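Local coordinates for protein glycinin A3B4 subunit (Glycine max, PDB 2D5F) that probably serves as a seed storage protein of the 11S globulin family, built from two cupin domains and assembling into hexamers, at residues B[53-58]-B[132-137]; B[24-29]-B[236-241]; B[73-78]-B[116-121]; B[47-52]-B[142-147]. One frame throughout, in Å; residues are numbered along the deposited sequence.

Contact 1: B[53-58]-B[132-137]; sequences NRNGLH and WTYNTG. With CO3 (carbonate ion), chain E.
The His58 imidazole is approached at its edge, near the ring plane, by Thr133 OG1 and by O1 of a carbonate ion, probably acquired from the crystallisation liquor. His58 ND1 donates to carbonate O1 at 2.7 Å, nearly straight (163°), and Thr133 OG1 donates to the same O1 at 2.5 Å, so one carbonate oxygen is gripped by neighbours on two strands. Placing CG of His58 anti to the backbone N (chi1 -174°) runs the ring alongside the Thr133 side chain. The edge of the Tyr134 ring faces segment 53-58: its CE1 is 3.5 Å from Asn55 O, and its CD1 is 4.1 Å from Leu57 CB. Tyr134 OH is bonded to Leu244 N. Replacing this tyrosine with an alanine would probably deprive Leu244 N of that partner and open a gap beside Leu57 and the turn 53-56. Leu57 CD1 reaches the Trp132 ring obliquely, 3.9 Å from CE3. The backbones run antiparallel (171°), held by Asn135 N to Gly56 O at 3.0 Å and His58 N to Thr133 O at 2.8 Å. Where the strands part, one water accepts from Asn55 N and donates to Asn135 O and Gly137 O. With Arg50, Tyr131 and Ala143 completing the carbonate site, this is an antiparallel strand pair lining the pocket of a cupin beta-barrel.

Contact 2: B[24-29]-B[236-241]; sequences ESEGGL and QIVTVE
Glu26 OE2 is gripped twice: Thr239 N donates to it at 2.7 Å on an almost linear path (172°), meeting the OE2 lone pair that points away from the other carboxylate oxygen, and a water that also donates to Thr239 O donates to it at 2.6 Å. The setting is a beta-hairpin of the cupin fold, whose tight turn between strands 21-24 and 28-32 rests on strand 237-239. The Glu26 chain is extended, with CG anti to the backbone N (chi1 167°), which carries the carboxylate across to Thr239. Gly27 N adds a backbone bond to Ile237 O at 2.9 Å, arriving from above the carbonyl plane. A side chain at Gly27 would probably not fit with this backbone, since a CB would clash with Val238 O. Ile237 fills the underside of the turn: CG2 lies 3.3 Å from Gly27 C, while CD1 is 4.0 Å from Leu29 N. An alanine in place of Ile237 is likely to open a gap beneath Gly27 and Gly28 and let the turn shift. A second water accepts from Thr239 OG1 and donates to Gly27 O. Beside Ile237, Ser25 CB sits 3.2 Å from Ile237 O, and the buried Ser25 OG has no hydrogen-bonding partner in the model.

Contact 3: B[73-78]-B[116-121]; sequences QGKGAI and HFNEGD
The Phe117 ring lies over the backbone of Gly76 on the neighbouring strand. Gly76 CA stands 3.9 Å from the ring centroid, 24° off the ring normal, which makes it a CH-pi contact over the face; Gly76 C lies over the same ring, offset toward its rim. Phe117 CE1 also comes within 3.3 Å of Ala77 N. The ring gets there because CG sits between the backbone N and the carbonyl carbon (chi1 60°), folding the side chain across the strand pair. A CB on Gly76 would clash with Phe117 CZ, so the glycine makes the overlap possible, as in the aromatic rescue of glycine known from beta-sheets. Ile78 CG2 meets Phe117 CD1 at 4.1 Å, the two side chains crossing at about a right angle, and the Phe117 side chain also touches Leu123 of the opposing sheet. The antiparallel backbones are bonded both ways, Phe117 N to Gly76 O at 2.9 Å and Gly76 N to Phe117 O at 3.1 Å. Glu119, itself within the type II turn from Asn118 to Asp121, accepts from Gly74 N through OE1 (3.2 Å), on its anti lone pair. The face of Lys75, Ala77, His116 and Asn118 is largely polar: Asn118 OD1 lies 3.3 Å from Lys75 CB, while Lys75 NZ bonds Thr136 OG1 and His116 NE2 bonds Ser248 OG. The chemistry is thus divided, with Phe117 and Ile78 turned to the packing between the sheets of the cupin barrel and mostly polar groups on the other face, where His116 meets Ser339 of a neighbouring subunit.

Contact 4: B[47-52]-B[142-147]; sequences VSKRTL and VAISLL. With CO3 (carbonate ion), chain E.
Arg50 reaches from its strand past the pair partner Ala143 to a carbonate ion, in one sheet of the cupin beta-barrel that contains both antiparallel strands (158°). Its CB is 4.1 Å from carbonate O3, near which Ala143 CB also lies. CG is anti to the carbonyl carbon (chi1 -71°), and from there the chain runs extended to NE, laying CD 3.0 Å from carbonate O2. NE makes a weak bond to Ser48 OG on its own strand. At the tip, Ser145 CB covers one face of the guanidinium, offset toward its rim, while the carbonate meets its edge in plane. NH2 donates to carbonate O2 at 2.6 Å, and NH1 turns to Gln67 OE1, which is also bonded by Ser145 OG; this shared second-shell oxygen probably helps fix the rotation of the guanidinium. Leu147 CD1 reaches NH1 obliquely at 3.9 Å. Beneath the side chains, Arg50 and Ala143 bond each other both ways, with Arg50 N to Ala143 O at 2.8 Å; Ser48 and Ser145 do likewise, with Ser145 N to Ser48 O at 2.7 Å and close to straight (171°). On the face of Val47, Lys49 and Thr51 the cross-strand contacts are mostly between aliphatic carbons: Val47 CG1 packs on Ile144 CG2 at 3.7 Å, and the fully extended Lys49 chain passes Ile144 to set its CE 3.7 Å from Val142 CG1.

How the contacts relate
Contacts 1 and 4 are buried and share the carbonate: His58 and Thr133 come from one sheet of the cupin barrel, Arg50 from the other, so a single anion links strands of both. Contacts 2 and 3 are only partly buried, and each adds to its backbone bonds a glutamate at a turn that accepts a backbone N-H. Strand 56-62 joins contact 1 to contact 2 through Leu57 and Val238, and strand 75-80 joins it to contact 3 through Ala77 and Tyr134. Contact 4 meets contact 2 where Leu29 pairs with Thr51. Contacts 2 and 3 do not touch, their nearest atoms lying about 11 Å apart.

Contact 1: B[53-58]-B[132-137]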
loop_
_atom_site.group_PDB
_atom_site.type_symbol
_atom_site.label_atom_id
_atom_site.label_comp_id
_atom_site.label_asym_id
_atom_site.label_seq_id
_atom_site.Cartn_x
_atom_site.Cartn_y
_atom_site.Cartn_z
ATOM N N ASN B 53 33.737 -17.996 19.716
ATOM C CA ASN B 53 34.217 -19.159 20.438
ATOM C C ASN B 53 33.346 -19.353 21.676
ATOM O O ASN B 53 32.439 -18.559 21.936
ATOM C CB ASN B 53 35.683 -18.957 20.818
ATOM C CG ASN B 53 36.608 -19.038 19.615
ATOM O OD1 ASN B 53 37.679 -18.432 19.595
ATOM N ND2 ASN B 53 36.201 -19.803 18.610
ATOM N N ARG B 54 33.615 -20.418 22.424
ATOM C CA ARG B 54 32.865 -20.728 23.637
ATOM C C ARG B 54 32.789 -19.482 24.518
ATOM O O ARG B 54 33.803 -18.819 24.762
ATOM C CB ARG B 54 33.549 -21.876 24.386
ATOM C CG ARG B 54 32.713 -22.515 25.481
ATOM C CD ARG B 54 33.256 -23.897 25.813
ATOM N NE ARG B 54 32.505 -24.558 26.876
ATOM C CZ ARG B 54 32.476 -24.144 28.138
ATOM N NH1 ARG B 54 33.155 -23.064 28.503
ATOM N NH2 ARG B 54 31.772 -24.814 29.039
ATOM N N ASN B 55 31.584 -19.164 24.982
ATOM C CA ASN B 55 31.357 -17.990 25.821
ATOM C C ASN B 55 31.698 -16.698 25.078
ATOM O O ASN B 55 31.899 -15.653 25.697
ATOM C CB ASN B 55 32.197 -18.066 27.103
ATOM C CG ASN B 55 31.669 -19.084 28.102
ATOM O OD1 ASN B 55 32.155 -19.159 29.229
ATOM N ND2 ASN B 55 30.679 -19.872 27.696
ATOM N N GLY B 56 31.760 -16.773 23.751
ATOM C CA GLY B 56 32.090 -15.597 22.963
ATOM C C GLY B 56 30.959 -14.590 22.849
ATOM O O GLY B 56 29.817 -14.956 22.575
ATOM N N LEU B 57 31.283 -13.317 23.060
ATOM C CA LEU B 57 30.306 -12.241 22.985
ATOM C C LEU B 57 30.734 -11.183 21.974
ATOM O O LEU B 57 31.777 -10.546 22.120
ATOM C CB LEU B 57 30.127 -11.588 24.360
ATOM C CG LEU B 57 29.330 -10.278 24.430
ATOM C CD1 LEU B 57 27.857 -10.523 24.127
ATOM C CD2 LEU B 57 29.473 -9.677 25.823
ATOM N N HIS B 58 29.923 -11.007 20.938
ATOM C CA HIS B 58 30.208 -10.010 19.920
ATOM C C HIS B 58 29.633 -8.699 20.447
ATOM O O HIS B 58 28.418 -8.546 20.552
ATOM C CB HIS B 58 29.540 -10.405 18.601
ATOM C CG HIS B 58 29.883 -9.508 17.455
ATOM N ND1 HIS B 58 29.291 -9.629 16.217
ATOM C CD2 HIS B 58 30.769 -8.489 17.352
ATOM C CE1 HIS B 58 29.798 -8.722 15.401
ATOM N NE2 HIS B 58 30.698 -8.019 16.065
ATOM N N TRP B 132 23.889 -7.394 19.356
ATOM C CA TRP B 132 24.988 -8.130 19.976
ATOM C C TRP B 132 24.608 -9.607 19.943
ATOM O O TRP B 132 23.424 -9.948 19.918
ATOM C CB TRP B 132 25.210 -7.690 21.429
ATOM C CG TRP B 132 24.002 -7.823 22.311
ATOM C CD1 TRP B 132 23.064 -6.862 22.566
ATOM C CD2 TRP B 132 23.570 -8.999 23.004
ATOM N NE1 TRP B 132 22.070 -7.369 23.370
ATOM C CE2 TRP B 132 22.352 -8.679 23.652
ATOM C CE3 TRP B 132 24.088 -10.295 23.139
ATOM C CZ2 TRP B 132 21.643 -9.609 24.428
ATOM C CZ3 TRP B 132 23.380 -11.224 23.913
ATOM C CH2 TRP B 132 22.170 -10.873 24.542
ATOM N N THR B 133 25.608 -10.480 19.919
ATOM C CA THR B 133 25.352 -11.919 19.893
ATOM C C THR B 133 26.251 -12.633 20.895
ATOM O O THR B 133 27.333 -12.150 21.227
ATOM C CB THR B 133 25.599 -12.510 18.498
ATOM O OG1 THR B 133 26.972 -12.329 18.143
ATOM C CG2 THR B 133 24.709 -11.822 17.456
ATOM N N TYR B 134 25.799 -13.790 21.364
ATOM C CA TYR B 134 26.540 -14.560 22.349
ATOM C C TYR B 134 26.394 -16.052 22.085
ATOM O O TYR B 134 25.308 -16.530 21.760
ATOM C CB TYR B 134 26.013 -14.233 23.749
ATOM C CG TYR B 134 26.578 -15.100 24.846
ATOM C CD1 TYR B 134 27.896 -14.949 25.267
ATOM C CD2 TYR B 134 25.796 -16.080 25.460
ATOM C CE1 TYR B 134 28.426 -15.749 26.271
ATOM C CE2 TYR B 134 26.319 -16.889 26.469
ATOM C CZ TYR B 134 27.636 -16.717 26.866
ATOM O OH TYR B 134 28.175 -17.513 27.847
ATOM N N ASN B 135 27.500 -16.775 22.228
ATOM C CA ASN B 135 27.525 -18.216 22.023
ATOM C C ASN B 135 27.030 -18.871 23.307
ATOM O O ASN B 135 27.634 -18.707 24.366
ATOM C CB ASN B 135 28.957 -18.659 21.716
ATOM C CG ASN B 135 29.051 -20.115 21.331
ATOM O OD1 ASN B 135 30.091 -20.567 20.844
ATOM N ND2 ASN B 135 27.971 -20.863 21.544
ATOM N N THR B 136 25.922 -19.596 23.212
ATOM C CA THR B 136 25.337 -20.268 24.369
ATOM C C THR B 136 25.677 -21.757 24.415
ATOM O O THR B 136 25.226 -22.469 25.313
ATOM C CB THR B 136 23.807 -20.161 24.357
ATOM O OG1 THR B 136 23.300 -20.877 23.226
ATOM C CG2 THR B 136 23.364 -18.707 24.276
ATOM N N GLY B 137 26.460 -22.229 23.449
ATOM C CA GLY B 137 26.814 -23.637 23.413
ATOM C C GLY B 137 28.296 -23.901 23.584
ATOM O O GLY B 137 29.070 -22.984 23.861
HETATM C C CO3 E . 27.439 -11.981 14.565
HETATM O O1 CO3 E . 27.717 -11.742 15.782
HETATM O O2 CO3 E . 27.359 -11.005 13.740
HETATM O O3 CO3 E . 27.243 -13.196 14.180
HETATM O O HOH W 1 29.250 -20.572 25.216
#

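Contact 2: B[24-29]-B[236-241]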
loop_
_atom_site.group_PDB
_atom_site.type_symbol
_atom_site.label_atom_id
_atom_site.label_comp_id
_atom_site.label_asym_id
_atom_site.label_seq_id
_atom_site.Cartn_x
_atom_site.Cartn_y
_atom_site.Cartn_z
ATOM N N GLU B 24 41.582 -11.343 14.545
ATOM C CA GLU B 24 41.569 -12.287 15.653
ATOM C C GLU B 24 41.313 -11.559 16.967
ATOM O O GLU B 24 42.052 -10.648 17.334
ATOM C CB GLU B 24 42.901 -13.041 15.710
ATOM C CG GLU B 24 43.057 -14.070 14.600
ATOM C CD GLU B 24 44.464 -14.618 14.509
ATOM O OE1 GLU B 24 45.071 -14.855 15.574
ATOM O OE2 GLU B 24 44.962 -14.821 13.376
ATOM N N SER B 25 40.254 -11.958 17.662
ATOM C CA SER B 25 39.886 -11.343 18.935
ATOM C C SER B 25 39.985 -12.354 20.064
ATOM O O SER B 25 40.148 -13.550 19.838
ATOM C CB SER B 25 38.443 -10.818 18.892
ATOM O OG SER B 25 38.270 -9.871 17.858
ATOM N N GLU B 26 39.857 -11.863 21.287
ATOM C CA GLU B 26 39.916 -12.726 22.450
ATOM C C GLU B 26 38.911 -13.867 22.372
ATOM O O GLU B 26 39.269 -15.034 22.535
ATOM C CB GLU B 26 39.650 -11.912 23.712
ATOM C CG GLU B 26 39.373 -12.757 24.938
ATOM C CD GLU B 26 39.041 -11.914 26.145
ATOM O OE1 GLU B 26 39.973 -11.522 26.875
ATOM O OE2 GLU B 26 37.848 -11.625 26.357
ATOM N N GLY B 27 37.649 -13.522 22.116
ATOM C CA GLY B 27 36.607 -14.530 22.069
ATOM C C GLY B 27 36.158 -15.031 20.712
ATOM O O GLY B 27 35.198 -15.800 20.632
ATOM N N GLY B 28 36.837 -14.618 19.648
ATOM C CA GLY B 28 36.435 -15.073 18.332
ATOM C C GLY B 28 37.279 -14.608 17.163
ATOM O O GLY B 28 38.403 -14.128 17.326
ATOM N N LEU B 29 36.706 -14.749 15.972
ATOM C CA LEU B 29 37.373 -14.388 14.735
ATOM C C LEU B 29 36.392 -13.754 13.749
ATOM O O LEU B 29 35.218 -14.133 13.688
ATOM C CB LEU B 29 37.970 -15.650 14.108
ATOM C CG LEU B 29 38.692 -15.537 12.769
ATOM C CD1 LEU B 29 39.976 -14.728 12.948
ATOM C CD2 LEU B 29 39.007 -16.928 12.243
ATOM N N GLN B 236 36.721 -6.483 19.288
ATOM C CA GLN B 236 35.264 -6.630 19.127
ATOM C C GLN B 236 34.529 -7.901 19.572
ATOM O O GLN B 236 33.301 -7.892 19.696
ATOM C CB GLN B 236 34.876 -6.321 17.675
ATOM C CG GLN B 236 35.689 -7.061 16.645
ATOM C CD GLN B 236 36.774 -6.192 16.040
ATOM O OE1 GLN B 236 36.641 -5.709 14.913
ATOM N NE2 GLN B 236 37.848 -5.977 16.791
ATOM N N ILE B 237 35.247 -8.997 19.771
ATOM C CA ILE B 237 34.611 -10.225 20.240
ATOM C C ILE B 237 35.368 -10.640 21.495
ATOM O O ILE B 237 36.562 -10.944 21.443
ATOM C CB ILE B 237 34.674 -11.365 19.202
ATOM C CG1 ILE B 237 33.904 -10.970 17.937
ATOM C CG2 ILE B 237 34.058 -12.630 19.787
ATOM C CD1 ILE B 237 33.855 -12.063 16.883
ATOM N N VAL B 238 34.671 -10.632 22.620
ATOM C CA VAL B 238 35.287 -10.972 23.890
ATOM C C VAL B 238 34.803 -12.295 24.472
ATOM O O VAL B 238 33.768 -12.832 24.066
ATOM C CB VAL B 238 35.015 -9.868 24.918
ATOM C CG1 VAL B 238 35.422 -8.518 24.339
ATOM C CG2 VAL B 238 33.541 -9.871 25.306
ATOM N N THR B 239 35.567 -12.814 25.429
ATOM C CA THR B 239 35.209 -14.053 26.099
ATOM C C THR B 239 34.606 -13.677 27.446
ATOM O O THR B 239 35.215 -12.936 28.220
ATOM C CB THR B 239 36.439 -14.945 26.342
ATOM O OG1 THR B 239 37.013 -15.322 25.085
ATOM C CG2 THR B 239 36.039 -16.192 27.112
ATOM N N VAL B 240 33.403 -14.176 27.714
ATOM C CA VAL B 240 32.729 -13.891 28.972
ATOM C C VAL B 240 33.099 -14.996 29.957
ATOM O O VAL B 240 32.589 -16.118 29.871
ATOM C CB VAL B 240 31.191 -13.851 28.797
ATOM C CG1 VAL B 240 30.523 -13.487 30.120
ATOM C CG2 VAL B 240 30.818 -12.843 27.720
ATOM N N GLU B 241 34.000 -14.675 30.881
ATOM C CA GLU B 241 34.448 -15.646 31.869
ATOM C C GLU B 241 33.310 -15.969 32.822
ATOM O O GLU B 241 32.697 -15.071 33.400
ATOM C CB GLU B 241 35.639 -15.099 32.657
ATOM C CG GLU B 241 36.433 -16.175 33.384
ATOM C CD GLU B 241 37.433 -15.603 34.371
ATOM O OE1 GLU B 241 38.215 -14.705 33.984
ATOM O OE2 GLU B 241 37.442 -16.060 35.537
HETATM O O HOH W 2 36.644 -10.752 28.495
HETATM O O HOH W 3 35.178 -16.896 23.628
#

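Contact 3: B[73-78]-B[116-121]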
loop_
_atom_site.group_PDB
_atom_site.type_symbol
_atom_site.label_atom_id
_atom_site.label_comp_id
_atom_site.label_asym_id
_atom_site.label_seq_id
_atom_site.Cartn_x
_atom_site.Cartn_y
_atom_site.Cartn_z
ATOM N N GLN B 73 26.914 -22.959 12.070
ATOM C CA GLN B 73 27.405 -23.840 13.128
ATOM C C GLN B 73 27.176 -23.284 14.528
ATOM O O GLN B 73 27.404 -22.099 14.782
ATOM C CB GLN B 73 28.907 -24.111 12.961
ATOM C CG GLN B 73 29.442 -25.193 13.904
ATOM C CD GLN B 73 30.959 -25.333 13.865
ATOM O OE1 GLN B 73 31.674 -24.766 14.697
ATOM N NE2 GLN B 73 31.454 -26.082 12.892
ATOM N N GLY B 74 26.734 -24.149 15.433
ATOM C CA GLY B 74 26.519 -23.732 16.807
ATOM C C GLY B 74 25.162 -23.155 17.149
ATOM O O GLY B 74 24.209 -23.233 16.365
ATOM N N LYS B 75 25.080 -22.570 18.341
ATOM C CA LYS B 75 23.846 -21.970 18.810
ATOM C C LYS B 75 24.140 -20.813 19.753
ATOM O O LYS B 75 25.141 -20.812 20.472
ATOM C CB LYS B 75 22.986 -23.021 19.518
ATOM C CG LYS B 75 23.528 -23.490 20.852
ATOM C CD LYS B 75 22.623 -24.569 21.437
ATOM C CE LYS B 75 22.942 -24.853 22.904
ATOM N NZ LYS B 75 22.508 -23.746 23.813
ATOM N N GLY B 76 23.260 -19.822 19.747
ATOM C CA GLY B 76 23.460 -18.677 20.604
ATOM C C GLY B 76 22.232 -17.804 20.705
ATOM O O GLY B 76 21.108 -18.225 20.415
ATOM N N ALA B 77 22.453 -16.567 21.116
ATOM C CA ALA B 77 21.370 -15.622 21.278
ATOM C C ALA B 77 21.792 -14.284 20.712
ATOM O O ALA B 77 22.960 -13.913 20.777
ATOM C CB ALA B 77 21.030 -15.478 22.753
ATOM N N ILE B 78 20.832 -13.566 20.150
ATOM C CA ILE B 78 21.095 -12.255 19.595
ATOM C C ILE B 78 20.092 -11.293 20.216
ATOM O O ILE B 78 18.929 -11.643 20.424
ATOM C CB ILE B 78 20.929 -12.248 18.058
ATOM C CG1 ILE B 78 21.117 -10.822 17.522
ATOM C CG2 ILE B 78 19.556 -12.809 17.682
ATOM C CD1 ILE B 78 21.184 -10.728 15.999
ATOM N N HIS B 116 16.803 -16.499 20.376
ATOM C CA HIS B 116 17.718 -17.620 20.251
ATOM C C HIS B 116 17.823 -18.069 18.805
ATOM O O HIS B 116 16.858 -17.972 18.050
ATOM C CB HIS B 116 17.228 -18.783 21.114
ATOM C CG HIS B 116 17.265 -18.499 22.581
ATOM N ND1 HIS B 116 18.377 -18.743 23.358
ATOM C CD2 HIS B 116 16.343 -17.948 23.406
ATOM C CE1 HIS B 116 18.137 -18.355 24.598
ATOM N NE2 HIS B 116 16.910 -17.869 24.653
ATOM N N PHE B 117 19.000 -18.554 18.421
ATOM C CA PHE B 117 19.207 -19.042 17.070
ATOM C C PHE B 117 20.017 -20.326 17.089
ATOM O O PHE B 117 20.743 -20.606 18.051
ATOM C CB PHE B 117 19.916 -17.994 16.195
ATOM C CG PHE B 117 21.278 -17.588 16.694
ATOM C CD1 PHE B 117 21.448 -16.401 17.403
ATOM C CD2 PHE B 117 22.391 -18.388 16.446
ATOM C CE1 PHE B 117 22.708 -16.014 17.857
ATOM C CE2 PHE B 117 23.653 -18.014 16.895
ATOM C CZ PHE B 117 23.811 -16.820 17.604
ATOM N N ASN B 118 19.883 -21.098 16.018
ATOM C CA ASN B 118 20.588 -22.360 15.864
ATOM C C ASN B 118 21.111 -22.446 14.437
ATOM O O ASN B 118 20.715 -21.659 13.570
ATOM C CB ASN B 118 19.638 -23.533 16.118
ATOM C CG ASN B 118 19.148 -23.584 17.545
ATOM O OD1 ASN B 118 19.927 -23.803 18.469
ATOM N ND2 ASN B 118 17.848 -23.378 17.736
ATOM N N GLU B 119 22.002 -23.403 14.197
ATOM C CA GLU B 119 22.559 -23.600 12.869
ATOM C C GLU B 119 21.407 -23.841 11.906
ATOM O O GLU B 119 20.465 -24.568 12.227
ATOM C CB GLU B 119 23.520 -24.792 12.871
ATOM C CG GLU B 119 23.023 -25.995 13.659
ATOM C CD GLU B 119 24.095 -27.064 13.834
ATOM O OE1 GLU B 119 25.215 -26.723 14.283
ATOM O OE2 GLU B 119 23.812 -28.244 13.528
ATOM N N GLY B 120 21.483 -23.220 10.731
ATOM C CA GLY B 120 20.428 -23.365 9.744
ATOM C C GLY B 120 19.493 -22.170 9.770
ATOM O O GLY B 120 18.652 -22.004 8.882
ATOM N N ASP B 121 19.635 -21.336 10.795
ATOM C CA ASP B 121 18.808 -20.141 10.943
ATOM C C ASP B 121 19.403 -18.942 10.223
ATOM O O ASP B 121 20.618 -18.809 10.098
ATOM C CB ASP B 121 18.652 -19.750 12.419
ATOM C CG ASP B 121 17.670 -20.628 13.169
ATOM O OD1 ASP B 121 17.567 -20.446 14.399
ATOM O OD2 ASP B 121 17.002 -21.483 12.548
#

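Contact 4: B[47-52]-B[142-147]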
loop_
_atom_site.group_PDB
_atom_site.type_symbol
_atom_site.label_atom_id
_atom_site.label_comp_id
_atom_site.label_asym_id
_atom_site.label_seq_id
_atom_site.Cartn_x
_atom_site.Cartn_y
_atom_site.Cartn_z
ATOM N N VAL B 47 30.810 -9.663 2.074
ATOM C CA VAL B 47 30.478 -10.704 3.029
ATOM C C VAL B 47 31.463 -10.767 4.186
ATOM O O VAL B 47 32.648 -10.474 4.030
ATOM C CB VAL B 47 30.430 -12.087 2.326
ATOM C CG1 VAL B 47 30.031 -13.173 3.316
ATOM C CG2 VAL B 47 29.449 -12.040 1.152
ATOM N N SER B 48 30.956 -11.166 5.345
ATOM C CA SER B 48 31.762 -11.277 6.551
ATOM C C SER B 48 31.438 -12.580 7.281
ATOM O O SER B 48 30.274 -12.882 7.535
ATOM C CB SER B 48 31.472 -10.082 7.456
ATOM O OG SER B 48 32.054 -10.246 8.732
ATOM N N LYS B 49 32.470 -13.353 7.604
ATOM C CA LYS B 49 32.301 -14.616 8.320
ATOM C C LYS B 49 32.711 -14.388 9.771
ATOM O O LYS B 49 33.837 -13.987 10.042
ATOM C CB LYS B 49 33.178 -15.694 7.695
ATOM C CG LYS B 49 33.053 -17.056 8.345
ATOM C CD LYS B 49 33.925 -18.066 7.612
ATOM C CE LYS B 49 33.874 -19.431 8.273
ATOM N NZ LYS B 49 34.823 -20.385 7.624
ATOM N N ARG B 50 31.798 -14.640 10.700
ATOM C CA ARG B 50 32.092 -14.419 12.111
ATOM C C ARG B 50 32.094 -15.696 12.925
ATOM O O ARG B 50 31.239 -16.567 12.747
ATOM C CB ARG B 50 31.090 -13.430 12.710
ATOM C CG ARG B 50 31.282 -12.006 12.215
ATOM C CD ARG B 50 30.018 -11.168 12.364
ATOM N NE ARG B 50 29.982 -10.118 11.351
ATOM C CZ ARG B 50 28.880 -9.505 10.938
ATOM N NH1 ARG B 50 28.960 -8.564 10.009
ATOM N NH2 ARG B 50 27.702 -9.831 11.449
ATOM N N THR B 51 33.070 -15.805 13.816
ATOM C CA THR B 51 33.174 -16.973 14.669
ATOM C C THR B 51 33.200 -16.550 16.122
ATOM O O THR B 51 34.028 -15.739 16.530
ATOM C CB THR B 51 34.446 -17.789 14.366
ATOM O OG1 THR B 51 34.391 -18.272 13.019
ATOM C CG2 THR B 51 34.551 -18.980 15.314
ATOM N N LEU B 52 32.261 -17.080 16.893
ATOM C CA LEU B 52 32.189 -16.786 18.312
ATOM C C LEU B 52 32.622 -18.060 19.008
ATOM O O LEU B 52 31.967 -19.092 18.887
ATOM C CB LEU B 52 30.758 -16.444 18.739
ATOM C CG LEU B 52 30.145 -15.091 18.366
ATOM C CD1 LEU B 52 30.274 -14.835 16.874
ATOM C CD2 LEU B 52 28.682 -15.081 18.796
ATOM N N VAL B 142 29.537 -20.233 14.091
ATOM C CA VAL B 142 30.065 -19.736 12.831
ATOM C C VAL B 142 28.893 -19.189 12.011
ATOM O O VAL B 142 27.921 -19.899 11.745
ATOM C CB VAL B 142 30.779 -20.849 12.039
ATOM C CG1 VAL B 142 31.286 -20.298 10.721
ATOM C CG2 VAL B 142 31.943 -21.414 12.866
ATOM N N ALA B 143 28.984 -17.919 11.630
ATOM C CA ALA B 143 27.924 -17.287 10.856
ATOM C C ALA B 143 28.481 -16.534 9.655
ATOM O O ALA B 143 29.579 -15.971 9.712
ATOM C CB ALA B 143 27.131 -16.341 11.747
ATOM N N ILE B 144 27.724 -16.537 8.562
ATOM C CA ILE B 144 28.133 -15.837 7.347
ATOM C C ILE B 144 27.145 -14.709 7.085
ATOM O O ILE B 144 25.955 -14.944 6.871
ATOM C CB ILE B 144 28.179 -16.784 6.118
ATOM C CG1 ILE B 144 29.453 -17.642 6.153
ATOM C CG2 ILE B 144 28.179 -15.972 4.831
ATOM C CD1 ILE B 144 29.514 -18.624 7.293
ATOM N N SER B 145 27.653 -13.484 7.089
ATOM C CA SER B 145 26.809 -12.324 6.893
ATOM C C SER B 145 26.916 -11.641 5.539
ATOM O O SER B 145 28.004 -11.319 5.073
ATOM C CB SER B 145 27.090 -11.292 7.989
ATOM O OG SER B 145 26.325 -10.122 7.769
ATOM N N LEU B 146 25.764 -11.430 4.911
ATOM C CA LEU B 146 25.707 -10.727 3.643
ATOM C C LEU B 146 25.490 -9.265 4.036
ATOM O O LEU B 146 24.453 -8.923 4.619
ATOM C CB LEU B 146 24.524 -11.228 2.800
ATOM C CG LEU B 146 24.386 -10.726 1.350
ATOM C CD1 LEU B 146 24.041 -9.227 1.308
ATOM C CD2 LEU B 146 25.683 -11.000 0.599
ATOM N N LEU B 147 26.485 -8.423 3.763
ATOM C CA LEU B 147 26.406 -6.996 4.070
ATOM C C LEU B 147 25.877 -6.282 2.823
ATOM O O LEU B 147 26.618 -6.034 1.874
ATOM C CB LEU B 147 27.788 -6.440 4.451
ATOM C CG LEU B 147 28.372 -6.712 5.853
ATOM C CD1 LEU B 147 28.453 -8.190 6.126
ATOM C CD2 LEU B 147 29.763 -6.093 5.952
HETATM C C CO3 E . 27.439 -11.981 14.565
HETATM O O1 CO3 E . 27.717 -11.742 15.782
HETATM O O2 CO3 E . 27.359 -11.005 13.740
HETATM O O3 CO3 E . 27.243 -13.196 14.180
#